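Local coordinates for protein Drep2 (Drosophila melanogaster, PDB 4D2K) that probably acts in apoptotic DNA fragmentation signalling through its CIDE domain, a ubiquitin-like module that binds copies of itself in higher-order assemblies, at residues G8-K13 with E64-L69; L12-S17 with L75-Q80; K23-G28 with K38-V43; V51-D56 with N71-L76. All coordinates share one frame; numbering follows the deposited sequence.

Contact 1. Residues G8-K13 with E64-L69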
loop_
_atom_site.group_PDB
_atom_site.type_symbol
_atom_site.label_atom_id
_atom_site.label_comp_id
_atom_site.label_asym_id
_atom_site.label_seq_id
_atom_site.Cartn_x
_atom_site.Cartn_y
_atom_site.Cartn_z
ATOM N N GLY A 8 1.728 1.127 17.197
ATOM C CA GLY A 8 1.161 2.414 16.842
ATOM C C GLY A 8 1.352 2.869 15.403
ATOM O O GLY A 8 1.396 2.051 14.484
ATOM N N LYS A 9 1.553 4.167 15.210
ATOM C CA LYS A 9 1.694 4.697 13.863
ATOM C C LYS A 9 3.090 4.395 13.328
ATOM O O LYS A 9 4.079 4.571 14.040
ATOM C CB LYS A 9 1.445 6.210 13.859
ATOM C CG LYS A 9 0.104 6.665 14.460
ATOM C CD LYS A 9 -1.110 6.402 13.588
ATOM C CE LYS A 9 -2.366 6.857 14.330
ATOM N NZ LYS A 9 -3.593 6.883 13.490
ATOM N N ARG A 10 3.184 3.991 12.066
ATOM C CA ARG A 10 4.485 3.628 11.499
ATOM C C ARG A 10 4.565 4.204 10.084
ATOM O O ARG A 10 3.545 4.298 9.403
ATOM C CB ARG A 10 4.661 2.096 11.488
ATOM C CG ARG A 10 3.754 1.384 10.480
ATOM C CD ARG A 10 3.646 -0.120 10.685
ATOM N NE ARG A 10 2.934 -0.448 11.924
ATOM C CZ ARG A 10 2.932 -1.652 12.490
ATOM N NH1 ARG A 10 3.594 -2.647 11.919
ATOM N NH2 ARG A 10 2.258 -1.863 13.612
ATOM N N PRO A 11 5.773 4.540 9.615
ATOM C CA PRO A 11 5.926 5.025 8.238
ATOM C C PRO A 11 5.929 3.847 7.288
ATOM O O PRO A 11 6.478 2.808 7.651
ATOM C CB PRO A 11 7.288 5.714 8.245
ATOM C CG PRO A 11 8.045 5.036 9.362
ATOM C CD PRO A 11 7.025 4.619 10.386
ATOM N N LEU A 12 5.282 3.991 6.128
ATOM C CA LEU A 12 5.310 2.997 5.058
ATOM C C LEU A 12 5.394 3.774 3.750
ATOM O O LEU A 12 4.997 4.950 3.717
ATOM C CB LEU A 12 4.058 2.106 5.088
ATOM C CG LEU A 12 3.862 1.239 6.342
ATOM C CD1 LEU A 12 2.510 0.530 6.337
ATOM C CD2 LEU A 12 5.016 0.258 6.514
ATOM N N LYS A 13 5.906 3.146 2.684
ATOM C CA LYS A 13 5.980 3.809 1.377
ATOM C C LYS A 13 4.926 3.215 0.428
ATOM O O LYS A 13 4.817 1.996 0.281
ATOM C CB LYS A 13 7.389 3.684 0.775
ATOM C CG LYS A 13 8.493 4.487 1.540
ATOM C CD LYS A 13 9.918 4.062 1.078
ATOM C CE LYS A 13 11.054 4.866 1.770
ATOM N NZ LYS A 13 12.437 4.411 1.364
ATOM N N GLU A 64 -3.056 -8.739 10.370
ATOM C CA GLU A 64 -2.014 -9.620 10.906
ATOM C C GLU A 64 -0.709 -9.518 10.073
ATOM O O GLU A 64 0.408 -9.206 10.583
ATOM C CB GLU A 64 -2.518 -11.074 10.943
ATOM C CG GLU A 64 -3.715 -11.325 11.894
ATOM C CD GLU A 64 -5.068 -10.942 11.277
ATOM O OE1 GLU A 64 -5.293 -11.232 10.076
ATOM O OE2 GLU A 64 -5.890 -10.316 11.985
ATOM N N TYR A 65 -0.866 -9.664 8.764
ATOM C CA TYR A 65 0.301 -9.602 7.910
ATOM C C TYR A 65 0.820 -8.174 7.900
ATOM O O TYR A 65 2.016 -7.953 7.890
ATOM C CB TYR A 65 -0.009 -10.057 6.488
ATOM C CG TYR A 65 1.253 -10.398 5.733
ATOM C CD1 TYR A 65 1.835 -11.666 5.854
ATOM C CD2 TYR A 65 1.921 -9.438 4.981
ATOM C CE1 TYR A 65 3.024 -11.989 5.200
ATOM C CE2 TYR A 65 3.111 -9.755 4.303
ATOM C CZ TYR A 65 3.647 -11.032 4.422
ATOM O OH TYR A 65 4.817 -11.332 3.788
ATOM N N PHE A 66 -0.107 -7.219 7.911
ATOM C CA PHE A 66 0.233 -5.810 7.922
ATOM C C PHE A 66 1.136 -5.498 9.110
ATOM O O PHE A 66 2.155 -4.820 8.964
ATOM C CB PHE A 66 -1.032 -4.939 7.971
ATOM C CG PHE A 66 -0.752 -3.522 8.377
ATOM C CD1 PHE A 66 -0.439 -2.569 7.425
ATOM C CD2 PHE A 66 -0.762 -3.152 9.722
ATOM C CE1 PHE A 66 -0.142 -1.261 7.797
ATOM C CE2 PHE A 66 -0.458 -1.857 10.106
ATOM C CZ PHE A 66 -0.146 -0.903 9.139
ATOM N N ARG A 67 0.788 -6.034 10.275
ATOM C CA ARG A 67 1.549 -5.727 11.479
ATOM C C ARG A 67 2.902 -6.332 11.407
ATOM O O ARG A 67 3.813 -5.848 12.098
ATOM C CB ARG A 67 0.851 -6.213 12.756
ATOM C CG ARG A 67 -0.336 -5.362 13.158
ATOM C CD ARG A 67 -0.874 -5.733 14.537
ATOM N NE ARG A 67 -1.638 -6.978 14.503
ATOM C CZ ARG A 67 -2.876 -7.070 14.019
ATOM N NH1 ARG A 67 -3.472 -5.994 13.525
ATOM N NH2 ARG A 67 -3.521 -8.231 14.022
ATOM N N THR A 68 3.092 -7.328 10.529
ATOM C CA THR A 68 4.487 -7.820 10.431
ATOM C C THR A 68 5.419 -6.936 9.588
ATOM O O THR A 68 6.610 -7.207 9.515
ATOM C CB THR A 68 4.582 -9.213 9.823
ATOM O OG1 THR A 68 4.415 -9.149 8.394
ATOM C CG2 THR A 68 3.595 -10.152 10.507
ATOM N N LEU A 69 4.880 -5.940 8.882
ATOM C CA LEU A 69 5.696 -5.100 7.983
ATOM C C LEU A 69 6.686 -4.169 8.701
ATOM O O LEU A 69 6.292 -3.440 9.605
ATOM C CB LEU A 69 4.786 -4.230 7.097
ATOM C CG LEU A 69 3.842 -4.984 6.173
ATOM C CD1 LEU A 69 3.014 -4.019 5.315
ATOM C CD2 LEU A 69 4.631 -5.982 5.314
#
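L12 and F66 form the tight end of this contact between strand 10-16 and the short helix 63-67 with the loop after it. The methyl CD1 of L12 reaches CE1 of the F66 ring at 3.5 Å, arriving obliquely. F66 can be met there because its CG is anti to the backbone N (chi1 163°), which swings the ring off the helix toward the sheet. The ring also touches V27 of strand 22-27 and F30 and L33 of helix 30-40, while L69 adds its bulk beside L75.

Toward solvent the packing gives way to a looser, polar arrangement around R10. The side chains of R10 and F66 run antiparallel alongside each other, and CE2 of the ring sits 4.1 Å above the guanidinium plane, over its centre; the two planes are turned 40° apart. At the guanidinium edge, NH1 donates to the backbone O of R67 at 3.2 Å, with an N-H...O angle of 148°. The donor stands above the carbonyl plane of R67, not on a lone pair. The carbonyl O of L69 lies 3.6 Å from the same NH1.

The guanidinium thus has a ring carbon of F66 over one of its faces, while its edge bonds to the R67 carbonyl and lies near that of L69. Such oxygens, carrying partial negative charge, would probably favour a positive group here, so the chemistry joins strand to helix by apolar and polar means at once.

Contact 2. Residues L12-S17 with L75-Q80; sequences LKIWDS and LLLLRQ
L12, inside strand 10-16, touches the partner strand lightly, its CD1 lying 4.4 Å from CD1 of L75. K13 contributes backbone: its carbonyl O accepts from L75 N at 2.8 Å, the first of three bonds that knit these parallel strands.

I14 pairs in register with L75. With CG1 anti to the backbone N (chi1 -172°) and the chain then bent at chi2, its CD1 is carried across to the neighbouring strand, where it lies 3.9 Å from CB of L77 and close to CB of L75 as well. On this face I14, L75 and L77 build one continuous apolar surface.

W15 pairs with L76 and turns to the other face. Both its backbone polar atoms are used: W15 N donates to L75 O at 2.9 Å and W15 O accepts from L77 N at 3.0 Å. CB of W15 meets the CD2 methyl of L76 at 3.7 Å, whereas the indole extends away and forms a cation-pi pair with R22.

The carboxylate of D16 is engaged within its own part of the chain: OD1 takes the N-H of N20 and OD2 that of V21, both later in the sequence. S17 packs on the partner strand again, its CB 3.6 Å from CD2 of L78.

The short strand segments run parallel, their directions 40° apart. Strand 22-27 flanks 10-16 and strand 49-53 flanks 74-79, while L41, just beyond helix 30-40, packs on I14 and L77.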
loop_
_atom_site.group_PDB
_atom_site.type_symbol
_atom_site.label_atom_id
_atom_site.label_comp_id
_atom_site.label_asym_id
_atom_site.label_seq_id
_atom_site.Cartn_x
_atom_site.Cartn_y
_atom_site.Cartn_z
ATOM N N LEU A 12 5.282 3.991 6.128
ATOM C CA LEU A 12 5.310 2.997 5.058
ATOM C C LEU A 12 5.394 3.774 3.750
ATOM O O LEU A 12 4.997 4.950 3.717
ATOM C CB LEU A 12 4.058 2.106 5.088
ATOM C CG LEU A 12 3.862 1.239 6.342
ATOM C CD1 LEU A 12 2.510 0.530 6.337
ATOM C CD2 LEU A 12 5.016 0.258 6.514
ATOM N N LYS A 13 5.906 3.146 2.684
ATOM C CA LYS A 13 5.980 3.809 1.377
ATOM C C LYS A 13 4.926 3.215 0.428
ATOM O O LYS A 13 4.817 1.996 0.281
ATOM C CB LYS A 13 7.389 3.684 0.775
ATOM C CG LYS A 13 8.493 4.487 1.540
ATOM C CD LYS A 13 9.918 4.062 1.078
ATOM C CE LYS A 13 11.054 4.866 1.770
ATOM N NZ LYS A 13 12.437 4.411 1.364
ATOM N N ILE A 14 4.173 4.069 -0.250
ATOM C CA ILE A 14 3.099 3.586 -1.084
ATOM C C ILE A 14 3.281 4.182 -2.472
ATOM O O ILE A 14 3.278 5.397 -2.678
ATOM C CB ILE A 14 1.696 3.901 -0.472
ATOM C CG1 ILE A 14 0.589 3.213 -1.270
ATOM C CG2 ILE A 14 1.412 5.391 -0.417
ATOM C CD1 ILE A 14 0.433 1.733 -0.966
ATOM N N TRP A 15 3.543 3.289 -3.418
ATOM C CA TRP A 15 3.829 3.687 -4.781
ATOM C C TRP A 15 2.731 3.159 -5.713
ATOM O O TRP A 15 2.107 2.123 -5.429
ATOM C CB TRP A 15 5.181 3.121 -5.208
ATOM C CG TRP A 15 6.364 3.579 -4.417
ATOM C CD1 TRP A 15 6.362 4.418 -3.352
ATOM C CD2 TRP A 15 7.729 3.188 -4.618
ATOM N NE1 TRP A 15 7.640 4.594 -2.885
ATOM C CE2 TRP A 15 8.497 3.847 -3.646
ATOM C CE3 TRP A 15 8.372 2.341 -5.523
ATOM C CZ2 TRP A 15 9.893 3.691 -3.557
ATOM C CZ3 TRP A 15 9.760 2.182 -5.425
ATOM C CH2 TRP A 15 10.496 2.852 -4.452
ATOM N N ASP A 16 2.567 3.782 -6.880
ATOM C CA ASP A 16 1.522 3.308 -7.782
ATOM C C ASP A 16 2.063 2.087 -8.506
ATOM O O ASP A 16 3.240 1.745 -8.337
ATOM C CB ASP A 16 1.051 4.408 -8.742
ATOM C CG ASP A 16 2.131 4.886 -9.700
ATOM O OD1 ASP A 16 3.060 4.140 -10.068
ATOM O OD2 ASP A 16 2.060 6.064 -10.067
ATOM N N SER A 17 1.194 1.419 -9.261
ATOM C CA SER A 17 1.524 0.177 -9.967
ATOM C C SER A 17 2.753 0.308 -10.851
ATOM O O SER A 17 3.496 -0.645 -10.993
ATOM C CB SER A 17 0.332 -0.321 -10.781
ATOM O OG SER A 17 -0.071 0.619 -11.759
ATOM N N LEU A 75 5.346 -0.574 -0.648
ATOM C CA LEU A 75 4.119 -1.241 -1.076
ATOM C C LEU A 75 3.605 -0.612 -2.375
ATOM O O LEU A 75 3.856 0.560 -2.635
ATOM C CB LEU A 75 3.041 -1.143 0.009
ATOM C CG LEU A 75 3.341 -1.728 1.391
ATOM C CD1 LEU A 75 2.227 -1.396 2.399
ATOM C CD2 LEU A 75 3.549 -3.243 1.278
ATOM N N LEU A 76 2.920 -1.389 -3.208
ATOM C CA LEU A 76 2.256 -0.823 -4.376
ATOM C C LEU A 76 0.763 -0.906 -4.148
ATOM O O LEU A 76 0.238 -1.902 -3.639
ATOM C CB LEU A 76 2.621 -1.558 -5.676
ATOM C CG LEU A 76 4.086 -1.775 -6.067
ATOM C CD1 LEU A 76 4.168 -2.350 -7.473
ATOM C CD2 LEU A 76 4.911 -0.503 -5.956
ATOM N N LEU A 77 0.075 0.142 -4.555
ATOM C CA LEU A 77 -1.361 0.121 -4.546
ATOM C C LEU A 77 -1.782 -0.203 -5.981
ATOM O O LEU A 77 -1.373 0.476 -6.899
ATOM C CB LEU A 77 -1.900 1.465 -4.066
ATOM C CG LEU A 77 -3.351 1.618 -3.640
ATOM C CD1 LEU A 77 -3.457 2.792 -2.696
ATOM C CD2 LEU A 77 -4.194 1.879 -4.856
ATOM N N LEU A 78 -2.566 -1.256 -6.164
ATOM C CA LEU A 78 -3.063 -1.661 -7.482
ATOM C C LEU A 78 -4.545 -1.387 -7.584
ATOM O O LEU A 78 -5.324 -1.836 -6.732
ATOM C CB LEU A 78 -2.843 -3.159 -7.726
ATOM C CG LEU A 78 -1.422 -3.686 -7.547
ATOM C CD1 LEU A 78 -1.369 -5.184 -7.772
ATOM C CD2 LEU A 78 -0.473 -2.960 -8.473
ATOM N N ARG A 79 -4.946 -0.645 -8.602
ATOM C CA ARG A 79 -6.370 -0.443 -8.853
ATOM C C ARG A 79 -6.768 -1.058 -10.191
ATOM O O ARG A 79 -5.904 -1.416 -10.998
ATOM C CB ARG A 79 -6.714 1.043 -8.826
ATOM C CG ARG A 79 -5.654 1.938 -9.467
ATOM C CD ARG A 79 -6.001 3.412 -9.328
ATOM N NE ARG A 79 -7.408 3.655 -9.630
ATOM C CZ ARG A 79 -7.938 4.861 -9.796
ATOM N NH1 ARG A 79 -7.171 5.938 -9.711
ATOM N NH2 ARG A 79 -9.231 4.991 -10.066
ATOM N N GLN A 80 -8.073 -1.200 -10.402
ATOM C CA GLN A 80 -8.643 -1.532 -11.713
ATOM C C GLN A 80 -7.847 -2.465 -12.615
ATOM O O GLN A 80 -7.435 -2.045 -13.703
ATOM C CB GLN A 80 -8.859 -0.241 -12.516
ATOM C CG GLN A 80 -10.015 0.651 -12.091
ATOM C CD GLN A 80 -10.186 1.817 -13.046
ATOM O OE1 GLN A 80 -9.254 2.171 -13.783
ATOM N NE2 GLN A 80 -11.375 2.410 -13.055
#

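Contact 3. Residues K23-G28 with K38-V43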
loop_
_atom_site.group_PDB
_atom_site.type_symbol
_atom_site.label_atom_id
_atom_site.label_comp_id
_atom_site.label_asym_id
_atom_site.label_seq_id
_atom_site.Cartn_x
_atom_site.Cartn_y
_atom_site.Cartn_z
ATOM N N LYS A 23 4.802 7.855 -2.619
ATOM C CA LYS A 23 4.320 8.637 -1.486
ATOM C C LYS A 23 4.708 8.000 -0.153
ATOM O O LYS A 23 4.969 6.808 -0.073
ATOM C CB LYS A 23 2.791 8.769 -1.536
ATOM C CG LYS A 23 2.252 9.425 -2.804
ATOM C CD LYS A 23 2.527 10.900 -2.796
ATOM C CE LYS A 23 1.932 11.578 -3.991
ATOM N NZ LYS A 23 1.655 12.981 -3.686
ATOM N N GLY A 24 4.696 8.787 0.908
ATOM C CA GLY A 24 5.016 8.256 2.211
ATOM C C GLY A 24 3.782 8.443 3.061
ATOM O O GLY A 24 3.136 9.490 2.997
ATOM N N VAL A 25 3.445 7.428 3.856
ATOM C CA VAL A 25 2.286 7.527 4.719
ATOM C C VAL A 25 2.696 7.079 6.081
ATOM O O VAL A 25 3.672 6.343 6.241
ATOM C CB VAL A 25 1.096 6.653 4.223
ATOM C CG1 VAL A 25 0.610 7.110 2.849
ATOM C CG2 VAL A 25 1.481 5.162 4.232
ATOM N N VAL A 26 1.921 7.493 7.071
ATOM C CA VAL A 26 2.150 7.075 8.438
ATOM C C VAL A 26 0.840 6.569 8.992
ATOM O O VAL A 26 -0.104 7.338 9.129
ATOM C CB VAL A 26 2.684 8.221 9.313
ATOM C CG1 VAL A 26 2.902 7.722 10.751
ATOM C CG2 VAL A 26 3.971 8.765 8.739
ATOM N N VAL A 27 0.785 5.273 9.312
ATOM C CA VAL A 27 -0.482 4.616 9.641
ATOM C C VAL A 27 -0.324 3.563 10.735
ATOM O O VAL A 27 0.750 2.963 10.895
ATOM C CB VAL A 27 -1.115 3.937 8.396
ATOM C CG1 VAL A 27 -1.510 4.990 7.325
ATOM C CG2 VAL A 27 -0.157 2.909 7.820
ATOM N N GLY A 28 -1.406 3.340 11.486
ATOM C CA GLY A 28 -1.413 2.359 12.558
ATOM C C GLY A 28 -2.044 1.026 12.217
ATOM O O GLY A 28 -1.752 0.026 12.868
ATOM N N LYS A 38 -5.041 5.345 -0.641
ATOM C CA LYS A 38 -5.904 5.838 -1.704
ATOM C C LYS A 38 -5.893 7.367 -1.773
ATOM O O LYS A 38 -5.759 7.920 -2.871
ATOM C CB LYS A 38 -7.333 5.295 -1.553
ATOM C CG LYS A 38 -7.432 3.789 -1.863
ATOM C CD LYS A 38 -8.869 3.272 -1.872
ATOM C CE LYS A 38 -9.333 2.825 -0.492
ATOM N NZ LYS A 38 -10.648 2.100 -0.567
ATOM N N ASP A 39 -6.012 8.051 -0.627
ATOM C CA ASP A 39 -5.908 9.515 -0.643
ATOM C C ASP A 39 -4.600 10.022 -1.272
ATOM O O ASP A 39 -4.601 10.927 -2.089
ATOM C CB ASP A 39 -6.031 10.103 0.764
ATOM C CG ASP A 39 -5.849 11.622 0.770
ATOM O OD1 ASP A 39 -6.686 12.318 0.170
ATOM O OD2 ASP A 39 -4.855 12.123 1.346
ATOM N N LYS A 40 -3.471 9.470 -0.854
ATOM C CA LYS A 40 -2.190 9.966 -1.333
ATOM C C LYS A 40 -1.986 9.647 -2.821
ATOM O O LYS A 40 -1.262 10.358 -3.538
ATOM C CB LYS A 40 -1.057 9.366 -0.490
ATOM C CG LYS A 40 -0.908 9.976 0.915
ATOM C CD LYS A 40 0.010 11.175 0.903
ATOM C CE LYS A 40 0.621 11.470 2.281
ATOM N NZ LYS A 40 -0.368 11.507 3.394
ATOM N N LEU A 41 -2.627 8.589 -3.308
ATOM C CA LEU A 41 -2.470 8.297 -4.724
ATOM C C LEU A 41 -3.635 8.851 -5.549
ATOM O O LEU A 41 -3.715 8.599 -6.738
ATOM C CB LEU A 41 -2.298 6.795 -4.954
ATOM C CG LEU A 41 -0.823 6.349 -4.987
ATOM C CD1 LEU A 41 -0.087 6.805 -3.760
ATOM C CD2 LEU A 41 -0.708 4.833 -5.107
ATOM N N GLY A 42 -4.514 9.631 -4.925
ATOM C CA GLY A 42 -5.597 10.290 -5.643
ATOM C C GLY A 42 -6.670 9.331 -6.150
ATOM O O GLY A 42 -7.348 9.586 -7.148
ATOM N N VAL A 43 -6.865 8.256 -5.398
ATOM C CA VAL A 43 -7.868 7.251 -5.688
ATOM C C VAL A 43 -9.133 7.577 -4.890
ATOM O O VAL A 43 -9.056 7.826 -3.681
ATOM C CB VAL A 43 -7.361 5.832 -5.295
ATOM C CG1 VAL A 43 -8.433 4.762 -5.530
ATOM C CG2 VAL A 43 -6.051 5.493 -6.024
#
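K23 and L41 meet through aliphatic carbons: CG of K23 passes 3.6 Å from the CD1 methyl of L41, the two side chains lying alongside but heading opposite ways. Next to them the CB atoms of K23 and K40 lie 4.0 Å apart. V25, with CG1 anti to its carbonyl carbon (chi1 -62°), presents that methyl to CG of K40 at 3.8 Å.

This junction belongs to the ubiquitin-like fold of the CIDE domain, in which a beta hairpin leads into the helix that crosses the sheet; strand 22-27 is the hairpin's second arm and helix 30-40 follows it. A Schellman motif ends that helix: V43 N bonds to K38 O at 2.8 Å and G42 N to D39 O, with G42 at positive phi.

Carbonyl oxygens are approached by lysine CE carbons, and no hydrogen bond crosses between the segments. CE of K23 comes to the carbonyl O of K40 at 3.4 Å, its chain having bent at chi2 to run over the helix end. In the reverse sense CE of K40 lies 3.3 Å from O of G24. I14 of strand 10-16 touches K23, V25 and L41.

Contact 4. Residues V51-D56 with N71-L76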
loop_
_atom_site.group_PDB
_atom_site.type_symbol
_atom_site.label_atom_id
_atom_site.label_comp_id
_atom_site.label_asym_id
_atom_site.label_seq_id
_atom_site.Cartn_x
_atom_site.Cartn_y
_atom_site.Cartn_z
ATOM N N VAL A 51 -3.296 -4.122 -2.201
ATOM C CA VAL A 51 -1.986 -3.646 -1.772
ATOM C C VAL A 51 -1.009 -4.803 -1.856
ATOM O O VAL A 51 -1.301 -5.888 -1.371
ATOM C CB VAL A 51 -2.028 -3.066 -0.341
ATOM C CG1 VAL A 51 -0.633 -2.680 0.110
ATOM C CG2 VAL A 51 -2.967 -1.856 -0.291
ATOM N N VAL A 52 0.137 -4.599 -2.486
ATOM C CA VAL A 52 1.082 -5.693 -2.585
ATOM C C VAL A 52 2.467 -5.216 -2.213
ATOM O O VAL A 52 2.751 -4.027 -2.268
ATOM C CB VAL A 52 1.124 -6.319 -4.030
ATOM C CG1 VAL A 52 -0.235 -6.866 -4.441
ATOM C CG2 VAL A 52 1.629 -5.298 -5.057
ATOM N N LEU A 53 3.339 -6.149 -1.852
ATOM C CA LEU A 53 4.732 -5.813 -1.608
ATOM C C LEU A 53 5.369 -5.407 -2.929
ATOM O O LEU A 53 5.104 -6.013 -3.972
ATOM C CB LEU A 53 5.478 -7.006 -1.015
ATOM C CG LEU A 53 5.124 -7.469 0.397
ATOM C CD1 LEU A 53 6.033 -8.632 0.768
ATOM C CD2 LEU A 53 5.313 -6.328 1.380
ATOM N N GLU A 54 6.207 -4.384 -2.894
ATOM C CA GLU A 54 6.878 -3.968 -4.105
ATOM C C GLU A 54 7.867 -5.037 -4.568
ATOM O O GLU A 54 8.108 -5.187 -5.760
ATOM C CB GLU A 54 7.591 -2.620 -3.909
ATOM C CG GLU A 54 8.145 -2.022 -5.225
ATOM C CD GLU A 54 9.458 -2.647 -5.646
ATOM O OE1 GLU A 54 10.211 -3.097 -4.756
ATOM O OE2 GLU A 54 9.741 -2.706 -6.860
ATOM N N CYS A 55 8.487 -5.737 -3.631
ATOM C CA CYS A 55 9.567 -6.640 -4.007
ATOM C C CYS A 55 9.099 -7.888 -4.782
ATOM O O CYS A 55 9.805 -8.338 -5.673
ATOM C CB CYS A 55 10.372 -7.074 -2.772
ATOM S SG CYS A 55 9.426 -8.001 -1.555
ATOM N N ASP A 56 7.944 -8.459 -4.443
ATOM C CA ASP A 56 7.559 -9.723 -5.094
ATOM C C ASP A 56 6.048 -9.935 -5.368
ATOM O O ASP A 56 5.620 -11.046 -5.660
ATOM C CB ASP A 56 8.148 -10.916 -4.291
ATOM C CG ASP A 56 7.442 -11.184 -2.954
ATOM O OD1 ASP A 56 6.434 -10.532 -2.612
ATOM O OD2 ASP A 56 7.902 -12.099 -2.235
ATOM N N ASN A 71 9.065 -0.812 9.159
ATOM C CA ASN A 71 8.977 0.607 8.811
ATOM C C ASN A 71 9.505 0.857 7.417
ATOM O O ASN A 71 10.558 0.327 7.061
ATOM C CB ASN A 71 9.799 1.473 9.761
ATOM C CG ASN A 71 9.164 1.636 11.115
ATOM O OD1 ASN A 71 8.108 1.075 11.400
ATOM N ND2 ASN A 71 9.793 2.447 11.954
ATOM N N ASN A 72 8.783 1.670 6.652
ATOM C CA ASN A 72 9.190 2.058 5.315
ATOM C C ASN A 72 9.383 0.896 4.333
ATOM O O ASN A 72 10.113 1.015 3.349
ATOM C CB ASN A 72 10.451 2.920 5.389
ATOM C CG ASN A 72 10.132 4.372 5.725
ATOM O OD1 ASN A 72 9.257 4.981 5.093
ATOM N ND2 ASN A 72 10.834 4.936 6.703
ATOM N N THR A 73 8.698 -0.211 4.604
ATOM C CA THR A 73 8.458 -1.227 3.584
ATOM C C THR A 73 7.768 -0.549 2.390
ATOM O O THR A 73 6.835 0.247 2.581
ATOM C CB THR A 73 7.565 -2.386 4.107
ATOM O OG1 THR A 73 8.229 -3.067 5.175
ATOM C CG2 THR A 73 7.243 -3.373 3.006
ATOM N N VAL A 74 8.263 -0.835 1.185
ATOM C CA VAL A 74 7.682 -0.289 -0.046
ATOM C C VAL A 74 6.526 -1.167 -0.542
ATOM O O VAL A 74 6.708 -2.351 -0.799
ATOM C CB VAL A 74 8.732 -0.164 -1.170
ATOM C CG1 VAL A 74 8.130 0.562 -2.386
ATOM C CG2 VAL A 74 9.965 0.557 -0.666
ATOM N N LEU A 75 5.346 -0.574 -0.648
ATOM C CA LEU A 75 4.119 -1.241 -1.076
ATOM C C LEU A 75 3.605 -0.612 -2.375
ATOM O O LEU A 75 3.856 0.560 -2.635
ATOM C CB LEU A 75 3.041 -1.143 0.009
ATOM C CG LEU A 75 3.341 -1.728 1.391
ATOM C CD1 LEU A 75 2.227 -1.396 2.399
ATOM C CD2 LEU A 75 3.549 -3.243 1.278
ATOM N N LEU A 76 2.920 -1.389 -3.208
ATOM C CA LEU A 76 2.256 -0.823 -4.376
ATOM C C LEU A 76 0.763 -0.906 -4.148
ATOM O O LEU A 76 0.238 -1.902 -3.639
ATOM C CB LEU A 76 2.621 -1.558 -5.676
ATOM C CG LEU A 76 4.086 -1.775 -6.067
ATOM C CD1 LEU A 76 4.168 -2.350 -7.473
ATOM C CD2 LEU A 76 4.911 -0.503 -5.956
HETATM O O HOH W 1 8.527 -4.405 -1.133
#
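V52 and L76 make the hydrogen-bonded pair at the heart of this antiparallel contact: V52 N donates to L76 O at 2.9 Å, and L76 N returns to V52 O at 2.8 Å. Torsions then set which methyl meets which. V52 has CG2 in the position between its backbone N and carbonyl carbon, which brings that methyl to CB of L76 at 3.9 Å.

V51 looks to the other face. There its CG1 lies 3.9 Å from CD1 of L75; V51 also touches L34 of helix 30-40. The backbones come closest at the non-hydrogen-bonded pair L53 and L75, where the side chains diverge; that of L53 sets off away from the partner strand, but its CD2 still reaches CD2 of L75 at 3.6 Å while also touching T73.

E54 packs through its CB and CG and carries its carboxylate away. Its CG is anti to the backbone N (chi1 -171°), which lays CG alongside V74 next to CB, itself 3.6 Å from CG1 of V74, and places CG equally near CD2 of L76. A bend at chi2 (-80°) then leads the carboxylate off to a salt bridge with R19. Backbone N of E54 bonds to V74 O at 3.0 Å, and that carbonyl also accepts from a water that takes the N-H of C55, so the end of strand 51-53 is tied partly through solvent.

Strand 74-79, antiparallel here but parallel to strand 10-16 on its other flank, occupies the central position characteristic of the mixed sheet in ubiquitin-like folds.

Overall arrangement
The four contacts describe one small domain built about strands 10-16 and 74-79. Contact 2 joins those central strands; contact 4 continues from it through L75 and L76, their centres 8 Å apart. Contact 1 starts from the same strand as contact 2 and meets it where CD1 of L69 lies 4.0 Å from CD1 of L75. Contact 3 is nested inside the loops closed by contacts 1 and 2, its strand probably bonded to theirs, V25 O to L12 N at 2.9 Å. Contacts 3 and 4 lie on opposite sides of the chain's centre, nearest atoms about 6 Å apart. Contacts 1 and 2 are buried and contact 3 lies at the surface, in a domain whose family forms higher-order assemblies.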